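Local coordinates for protein triphenylmethane reductase (Citrobacter sp., PDB 2VRC) that binds NADP(+) in a Rossmann-type fold of the NmrA-like family and, as its name implies, probably reduces triphenylmethane dyes, at residues S68-I73 / K100-T105; E112-L117 / I251-S256. The protein carries 4 engineered substitutions. One frame throughout, in Å; residues are numbered along the deposited sequence.

From the N terminus the chain first reaches contact 1, where strand 69-72, within 68-73, is joined by the strand in 100-105. The intervening residues are mostly helix 80-96, so the closure completes a parallel beta-alpha-beta unit in the middle of the seven-stranded sheet. The strand of 100-105 then runs on to 107 and gives way to the loop at 112-117, which opens contact 2. That contact closes 134 residues later, on the last turn of helix 242-255. The two are in series, neither nested nor crossed, with centres about 26 Å apart. Contact 1 binds two strands inside the Rossmann sheet; contact 2 fastens the loop before helix 117-129 to the later helical part of the chain.

Contact 1. Residues S68-I73 / K100-T105; sequences SKLLFI and KHIAYT
Phe72 and Tyr104 meet where two neighbouring parallel strands of the Rossmann sheet, 69-72 and 101-105, run side by side as the outer members of a beta-alpha-beta unit. Four bridges pair Lys69 with His101 through Phe72 with Tyr104. Leu70 N gives to His101 O, Ala103 N to Leu70 O, Phe72 N to Ala103 O and Thr105 N to Phe72 O. Before the strand, Ser68 O takes Lys100 N at 2.7 Å and, weakly, His101 N.

Phe72 carries the apolar contact on the face it shares with Leu70, Ile102 and Tyr104. Its CB lies 3.5 Å from Ala103 O and close to Ile102 CD1. With CG anti to the backbone N (chi1 168°), the ring turns one face to Tyr104, whose CD1 stands 3.5 Å above the plane of the Phe72 ring, offset toward the rim. The rings form an edge-to-face pair, Tyr104 giving the edge, with planes at 57°. CG and CD2 both meet Tyr104 CD1; CD2 also touches Ile102 CD1, 3.7 Å away in the ring plane, while CE2 and CZ reach Tyr104 CE1. Helix 117-129 and His87 of helix 80-96 help cover this face: Thr124 touches the side chains of both Phe72 and Tyr104, and His121 bonds Tyr104 OH.

On the other face Leu71 CD1 packs on Ala103 CB at 3.9 Å. At the C-terminal ends the strands approach the cofactor site: Ile73 O is bonded to the hydroxyl of Tyr54, an NADP(+)-binding residue. Thr105 OG1, placed between its own backbone N and carbonyl carbon (chi1 55°), is hydrogen-bonded to the backbone N of Ser74, another NADP(+)-binding residue.

Contact 2. Residues E112-L117 / I251-S256; sequences ESIIPL and IYDAIS
The irregular backbone of 112-117 comes nearest the last turn of helix 242-255 at Ile114 and Ile115, whose CA atoms lie 6.7 Å from those of Ala254 and Ile251 respectively. No hydrogen bond crosses; the packing is apolar, with Ile114 and Ile115 gathered on the methyl of Ala254 and Ile115 also reaching Ile251. Ala254 CB is met by CG2 of Ile115 at 3.4 Å and by CG1 of Ile114 at 3.9 Å. Ile114 carries CG1 between its backbone N and carbonyl carbon (chi1 61°), from where its extended chain takes CD1 across to Ala254 CA. The same CD1 comes near Asp253 OD1, an oxygen that is salt-bridged to Lys257. The other branch of Ile115 ends with CD1 beside Ile251 CG1, 4.2 Å away.

An ST turn shapes the loop: Ser113 OG accepts from Ile115 N at 3.1 Å. Glu259, just beyond the helix, adds a polar tie by bonding Ser113 OG and Ile114 N through its two carboxylate oxygens. Tyr107, at the end of strand 101-107, touches Ser113 and Ile115. The loop thus links that strand to helix 117-129 along the chain and packs on helix 242-255, whose Tyr252 and Asp253 contact helix 228-238.

Contact 1. Residues S68-I73 / K100-T105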
ATOM      1  N   SER A  68      21.454   2.841   0.580  1.00 33.22           N
ATOM      2  CA  SER A  68      21.625   3.334  -0.788  1.00 33.69           C
ATOM      3  C   SER A  68      21.761   2.150  -1.730  1.00 33.64           C
ATOM      4  O   SER A  68      20.929   1.980  -2.628  1.00 33.01           O
ATOM      5  CB  SER A  68      22.862   4.226  -0.956  1.00 33.54           C
ATOM      6  OG  SER A  68      22.893   5.281  -0.015  1.00 35.84           O
ATOM      7  N   LYS A  69      22.822   1.361  -1.535  1.00 33.38           N
ATOM      8  CA  LYS A  69      23.101   0.193  -2.399  1.00 33.43           C
ATOM      9  C   LYS A  69      22.916  -1.112  -1.630  1.00 33.16           C
ATOM     10  O   LYS A  69      23.532  -1.289  -0.564  1.00 32.85           O
ATOM     11  CB  LYS A  69      24.522   0.249  -2.944  1.00 33.17           C
ATOM     12  CG  LYS A  69      24.878   1.543  -3.648  1.00 34.28           C
ATOM     13  CD  LYS A  69      26.161   1.403  -4.436  1.00 35.55           C
ATOM     14  CE  LYS A  69      26.276   2.484  -5.489  1.00 38.97           C
ATOM     15  NZ  LYS A  69      27.285   2.086  -6.532  1.00 43.85           N
ATOM     16  N   LEU A  70      22.053  -1.989  -2.151  1.00 31.78           N
ATOM     17  CA  LEU A  70      21.838  -3.326  -1.579  1.00 31.53           C
ATOM     18  C   LEU A  70      22.391  -4.462  -2.476  1.00 31.47           C
ATOM     19  O   LEU A  70      22.074  -4.543  -3.659  1.00 32.22           O
ATOM     20  CB  LEU A  70      20.342  -3.565  -1.325  1.00 31.31           C
ATOM     21  CG  LEU A  70      19.917  -4.987  -0.945  1.00 31.43           C
ATOM     22  CD1 LEU A  70      20.356  -5.337   0.482  1.00 31.35           C
ATOM     23  CD2 LEU A  70      18.433  -5.161  -1.110  1.00 28.19           C
ATOM     24  N   LEU A  71      23.237  -5.319  -1.914  1.00 31.07           N
ATOM     25  CA  LEU A  71      23.634  -6.548  -2.566  1.00 29.56           C
ATOM     26  C   LEU A  71      22.758  -7.598  -1.987  1.00 29.46           C
ATOM     27  O   LEU A  71      22.862  -7.895  -0.797  1.00 29.13           O
ATOM     28  CB  LEU A  71      25.069  -6.928  -2.257  1.00 29.64           C
ATOM     29  CG  LEU A  71      25.507  -8.301  -2.796  1.00 29.80           C
ATOM     30  CD1 LEU A  71      25.330  -8.362  -4.313  1.00 27.90           C
ATOM     31  CD2 LEU A  71      26.957  -8.568  -2.417  1.00 29.62           C
ATOM     32  N   PHE A  72      21.922  -8.161  -2.853  1.00 28.40           N
ATOM     33  CA  PHE A  72      20.934  -9.139  -2.540  1.00 28.10           C
ATOM     34  C   PHE A  72      21.532 -10.478  -2.965  1.00 29.61           C
ATOM     35  O   PHE A  72      21.603 -10.786  -4.162  1.00 31.22           O
ATOM     36  CB  PHE A  72      19.683  -8.754  -3.361  1.00 27.42           C
ATOM     37  CG  PHE A  72      18.588  -9.791  -3.423  1.00 23.91           C
ATOM     38  CD1 PHE A  72      18.567 -10.912  -2.595  1.00 23.58           C
ATOM     39  CD2 PHE A  72      17.513  -9.591  -4.290  1.00 23.77           C
ATOM     40  CE1 PHE A  72      17.517 -11.867  -2.663  1.00 23.90           C
ATOM     41  CE2 PHE A  72      16.454 -10.533  -4.392  1.00 21.83           C
ATOM     42  CZ  PHE A  72      16.450 -11.682  -3.548  1.00 22.55           C
ATOM     43  N   ILE A  73      21.947 -11.290  -1.997  1.00 30.04           N
ATOM     44  CA  ILE A  73      22.561 -12.597  -2.301  1.00 30.52           C
ATOM     45  C   ILE A  73      21.481 -13.644  -2.224  1.00 32.09           C
ATOM     46  O   ILE A  73      20.712 -13.629  -1.274  1.00 33.07           O
ATOM     47  CB  ILE A  73      23.655 -12.960  -1.260  1.00 30.19           C
ATOM     48  CG1 ILE A  73      24.846 -12.019  -1.411  1.00 27.65           C
ATOM     49  CG2 ILE A  73      24.050 -14.450  -1.361  1.00 27.72           C
ATOM     50  CD1 ILE A  73      26.007 -12.436  -0.605  1.00 29.03           C
ATOM     51  N   LYS A 100      18.383   2.439  -3.515  1.00 34.28           N
ATOM     52  CA  LYS A 100      18.656   3.261  -4.708  1.00 35.20           C
ATOM     53  C   LYS A 100      19.273   2.440  -5.821  1.00 34.94           C
ATOM     54  O   LYS A 100      19.232   2.823  -6.978  1.00 34.86           O
ATOM     55  CB  LYS A 100      19.582   4.445  -4.369  1.00 35.50           C
ATOM     56  CG  LYS A 100      19.135   5.324  -3.211  1.00 37.32           C
ATOM     57  CD  LYS A 100      18.061   6.335  -3.610  1.00 41.10           C
ATOM     58  CE  LYS A 100      18.156   7.632  -2.784  1.00 43.97           C
ATOM     59  NZ  LYS A 100      18.444   7.435  -1.308  1.00 45.38           N
ATOM     60  N   HIS A 101      19.869   1.319  -5.429  1.00 35.49           N
ATOM     61  CA  HIS A 101      20.550   0.417  -6.326  1.00 36.14           C
ATOM     62  C   HIS A 101      20.588  -0.982  -5.758  1.00 35.84           C
ATOM     63  O   HIS A 101      21.016  -1.178  -4.623  1.00 36.63           O
ATOM     64  CB  HIS A 101      21.975   0.863  -6.604  1.00 36.64           C
ATOM     65  CG  HIS A 101      22.528   0.247  -7.840  1.00 39.47           C
ATOM     66  ND1 HIS A 101      23.199  -0.956  -7.828  1.00 42.97           N
ATOM     67  CD2 HIS A 101      22.429   0.616  -9.139  1.00 41.33           C
ATOM     68  CE1 HIS A 101      23.536  -1.277  -9.064  1.00 43.16           C
ATOM     69  NE2 HIS A 101      23.073  -0.345  -9.877  1.00 44.86           N
ATOM     70  N   ILE A 102      20.167  -1.950  -6.568  1.00 35.16           N
ATOM     71  CA  ILE A 102      20.040  -3.324  -6.138  1.00 34.28           C
ATOM     72  C   ILE A 102      20.876  -4.222  -7.063  1.00 33.62           C
ATOM     73  O   ILE A 102      20.708  -4.221  -8.276  1.00 32.56           O
ATOM     74  CB  ILE A 102      18.543  -3.691  -6.085  1.00 34.62           C
ATOM     75  CG1 ILE A 102      18.265  -4.782  -5.057  1.00 36.80           C
ATOM     76  CG2 ILE A 102      18.014  -4.102  -7.450  1.00 36.40           C
ATOM     77  CD1 ILE A 102      18.120  -6.175  -5.657  1.00 37.30           C
ATOM     78  N   ALA A 103      21.857  -4.913  -6.484  1.00 33.75           N
ATOM     79  CA  ALA A 103      22.678  -5.878  -7.219  1.00 33.42           C
ATOM     80  C   ALA A 103      22.229  -7.257  -6.764  1.00 33.38           C
ATOM     81  O   ALA A 103      22.105  -7.475  -5.571  1.00 34.44           O
ATOM     82  CB  ALA A 103      24.152  -5.666  -6.908  1.00 33.25           C
ATOM     83  N   TYR A 104      21.943  -8.161  -7.696  1.00 32.42           N
ATOM     84  CA  TYR A 104      21.439  -9.490  -7.352  1.00 31.22           C
ATOM     85  C   TYR A 104      22.360 -10.561  -7.902  1.00 30.65           C
ATOM     86  O   TYR A 104      22.782 -10.476  -9.044  1.00 30.88           O
ATOM     87  CB  TYR A 104      20.017  -9.718  -7.923  1.00 31.21           C
ATOM     88  CG  TYR A 104      19.540 -11.140  -7.785  1.00 28.58           C
ATOM     89  CD1 TYR A 104      19.233 -11.660  -6.535  1.00 29.86           C
ATOM     90  CD2 TYR A 104      19.434 -11.979  -8.883  1.00 28.66           C
ATOM     91  CE1 TYR A 104      18.804 -12.975  -6.372  1.00 30.88           C
ATOM     92  CE2 TYR A 104      18.980 -13.314  -8.745  1.00 28.76           C
ATOM     93  CZ  TYR A 104      18.694 -13.795  -7.471  1.00 32.09           C
ATOM     94  OH  TYR A 104      18.274 -15.073  -7.266  1.00 33.52           O
ATOM     95  N   THR A 105      22.653 -11.584  -7.114  1.00 30.11           N
ATOM     96  CA  THR A 105      23.535 -12.643  -7.591  1.00 30.04           C
ATOM     97  C   THR A 105      22.645 -13.699  -8.249  1.00 30.31           C
ATOM     98  O   THR A 105      21.997 -14.469  -7.551  1.00 30.77           O
ATOM     99  CB  THR A 105      24.333 -13.291  -6.454  1.00 29.44           C
ATOM    100  OG1 THR A 105      23.434 -13.756  -5.456  1.00 29.86           O
ATOM    101  CG2 THR A 105      25.312 -12.305  -5.793  1.00 29.38           C
TER

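Contact 2. Residues E112-L117 / I251-S256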
ATOM      1  N   GLU A 112      19.738 -20.314 -20.944  1.00 36.64           N
ATOM      2  CA  GLU A 112      20.170 -21.498 -21.705  1.00 37.97           C
ATOM      3  C   GLU A 112      20.235 -22.757 -20.822  1.00 37.85           C
ATOM      4  O   GLU A 112      20.258 -23.897 -21.315  1.00 37.92           O
ATOM      5  CB  GLU A 112      21.500 -21.236 -22.431  1.00 38.75           C
ATOM      6  CG  GLU A 112      21.356 -20.432 -23.744  1.00 41.09           C
ATOM      7  CD  GLU A 112      21.222 -18.916 -23.539  1.00 46.59           C
ATOM      8  OE1 GLU A 112      21.993 -18.331 -22.746  1.00 50.40           O
ATOM      9  OE2 GLU A 112      20.365 -18.279 -24.192  1.00 48.72           O
ATOM     10  N   SER A 113      20.206 -22.525 -19.510  1.00 37.05           N
ATOM     11  CA  SER A 113      20.317 -23.568 -18.499  1.00 36.04           C
ATOM     12  C   SER A 113      19.148 -24.556 -18.473  1.00 36.23           C
ATOM     13  O   SER A 113      18.015 -24.198 -18.743  1.00 35.61           O
ATOM     14  CB  SER A 113      20.446 -22.927 -17.127  1.00 35.39           C
ATOM     15  OG  SER A 113      20.631 -23.903 -16.133  1.00 32.85           O
ATOM     16  N   ILE A 114      19.476 -25.792 -18.113  1.00 36.74           N
ATOM     17  CA  ILE A 114      18.512 -26.867 -17.940  1.00 37.23           C
ATOM     18  C   ILE A 114      18.448 -27.274 -16.483  1.00 38.08           C
ATOM     19  O   ILE A 114      17.668 -28.174 -16.127  1.00 40.15           O
ATOM     20  CB  ILE A 114      18.852 -28.134 -18.789  1.00 37.36           C
ATOM     21  CG1 ILE A 114      20.229 -28.699 -18.365  1.00 37.00           C
ATOM     22  CG2 ILE A 114      18.754 -27.815 -20.337  1.00 34.64           C
ATOM     23  CD1 ILE A 114      20.542 -30.090 -18.874  1.00 36.84           C
ATOM     24  N   ILE A 115      19.234 -26.645 -15.621  1.00 37.37           N
ATOM     25  CA  ILE A 115      19.156 -27.025 -14.231  1.00 37.19           C
ATOM     26  C   ILE A 115      18.111 -26.185 -13.493  1.00 36.66           C
ATOM     27  O   ILE A 115      17.896 -25.011 -13.808  1.00 35.70           O
ATOM     28  CB  ILE A 115      20.536 -26.989 -13.549  1.00 39.03           C
ATOM     29  CG1 ILE A 115      20.938 -25.584 -13.132  1.00 38.78           C
ATOM     30  CG2 ILE A 115      21.598 -27.592 -14.463  1.00 38.04           C
ATOM     31  CD1 ILE A 115      22.370 -25.580 -12.687  1.00 46.92           C
ATOM     32  N   PRO A 116      17.425 -26.799 -12.527  1.00 36.64           N
ATOM     33  CA  PRO A 116      16.300 -26.128 -11.842  1.00 35.62           C
ATOM     34  C   PRO A 116      16.553 -24.735 -11.225  1.00 35.00           C
ATOM     35  O   PRO A 116      15.690 -23.849 -11.370  1.00 35.30           O
ATOM     36  CB  PRO A 116      15.870 -27.157 -10.791  1.00 35.38           C
ATOM     37  CG  PRO A 116      16.274 -28.469 -11.377  1.00 35.08           C
ATOM     38  CD  PRO A 116      17.594 -28.186 -12.049  1.00 36.71           C
ATOM     39  N   LEU A 117      17.700 -24.523 -10.569  0.50 34.01           N
ATOM     40  CA  LEU A 117      17.897 -23.246  -9.877  0.50 33.37           C
ATOM     41  C   LEU A 117      17.773 -22.049 -10.817  0.50 33.59           C
ATOM     42  O   LEU A 117      17.401 -20.953 -10.389  0.50 33.92           O
ATOM     43  CB  LEU A 117      19.168 -23.187  -8.995  0.50 32.92           C
ATOM     44  CG  LEU A 117      20.675 -23.207  -9.316  0.50 31.39           C
ATOM     45  CD1 LEU A 117      21.268 -24.611  -9.231  0.50 31.82           C
ATOM     46  CD2 LEU A 117      21.123 -22.487 -10.591  0.50 30.07           C
ATOM     47  N   ILE A 251      23.606 -31.230 -11.980  1.00 27.36           N
ATOM     48  CA  ILE A 251      24.668 -30.324 -12.334  1.00 27.88           C
ATOM     49  C   ILE A 251      25.667 -30.979 -13.287  1.00 29.13           C
ATOM     50  O   ILE A 251      25.929 -30.433 -14.348  1.00 29.72           O
ATOM     51  CB  ILE A 251      25.353 -29.693 -11.097  1.00 28.30           C
ATOM     52  CG1 ILE A 251      24.432 -28.577 -10.538  1.00 28.19           C
ATOM     53  CG2 ILE A 251      26.725 -29.117 -11.477  1.00 26.15           C
ATOM     54  CD1 ILE A 251      24.933 -27.875  -9.310  1.00 28.38           C
ATOM     55  N   TYR A 252      26.210 -32.147 -12.935  1.00 29.67           N
ATOM     56  CA  TYR A 252      27.182 -32.807 -13.814  1.00 29.93           C
ATOM     57  C   TYR A 252      26.569 -33.130 -15.172  1.00 30.32           C
ATOM     58  O   TYR A 252      27.179 -32.904 -16.215  1.00 30.91           O
ATOM     59  CB  TYR A 252      27.679 -34.106 -13.222  1.00 29.63           C
ATOM     60  CG  TYR A 252      28.602 -34.039 -12.036  1.00 29.63           C
ATOM     61  CD1 TYR A 252      29.715 -33.181 -12.010  1.00 31.04           C
ATOM     62  CD2 TYR A 252      28.409 -34.902 -10.959  1.00 29.23           C
ATOM     63  CE1 TYR A 252      30.587 -33.155 -10.905  1.00 30.06           C
ATOM     64  CE2 TYR A 252      29.261 -34.896  -9.872  1.00 32.14           C
ATOM     65  CZ  TYR A 252      30.350 -34.030  -9.843  1.00 31.85           C
ATOM     66  OH  TYR A 252      31.180 -34.065  -8.741  1.00 32.59           O
ATOM     67  N   ASP A 253      25.357 -33.666 -15.157  1.00 30.10           N
ATOM     68  CA  ASP A 253      24.676 -34.018 -16.383  1.00 29.56           C
ATOM     69  C   ASP A 253      24.619 -32.827 -17.345  1.00 30.13           C
ATOM     70  O   ASP A 253      24.897 -32.970 -18.549  1.00 31.02           O
ATOM     71  CB  ASP A 253      23.277 -34.480 -16.056  1.00 29.17           C
ATOM     72  CG  ASP A 253      22.465 -34.738 -17.284  1.00 30.24           C
ATOM     73  OD1 ASP A 253      21.690 -33.832 -17.684  1.00 29.59           O
ATOM     74  OD2 ASP A 253      22.634 -35.837 -17.868  1.00 30.19           O
ATOM     75  N   ALA A 254      24.221 -31.675 -16.794  1.00 29.90           N
ATOM     76  CA  ALA A 254      24.174 -30.409 -17.481  1.00 29.52           C
ATOM     77  C   ALA A 254      25.559 -30.015 -18.014  1.00 29.70           C
ATOM     78  O   ALA A 254      25.690 -29.689 -19.222  1.00 30.57           O
ATOM     79  CB  ALA A 254      23.605 -29.315 -16.544  1.00 29.06           C
ATOM     80  N   ILE A 255      26.585 -30.063 -17.164  1.00 27.91           N
ATOM     81  CA  ILE A 255      27.946 -29.876 -17.660  1.00 28.43           C
ATOM     82  C   ILE A 255      28.270 -30.766 -18.883  1.00 29.02           C
ATOM     83  O   ILE A 255      28.814 -30.277 -19.903  1.00 29.41           O
ATOM     84  CB  ILE A 255      28.997 -30.059 -16.537  1.00 28.64           C
ATOM     85  CG1 ILE A 255      28.917 -28.881 -15.561  1.00 28.52           C
ATOM     86  CG2 ILE A 255      30.410 -30.263 -17.098  1.00 26.61           C
ATOM     87  CD1 ILE A 255      29.567 -29.162 -14.203  1.00 28.71           C
ATOM     88  N   SER A 256      27.916 -32.049 -18.808  1.00 28.22           N
ATOM     89  CA  SER A 256      28.156 -32.936 -19.940  1.00 29.40           C
ATOM     90  C   SER A 256      27.324 -32.537 -21.179  1.00 29.39           C
ATOM     91  O   SER A 256      27.583 -33.007 -22.287  1.00 27.97           O
ATOM     92  CB  SER A 256      27.889 -34.414 -19.566  1.00 29.29           C
ATOM     93  OG  SER A 256      26.502 -34.690 -19.661  1.00 31.55           O
TER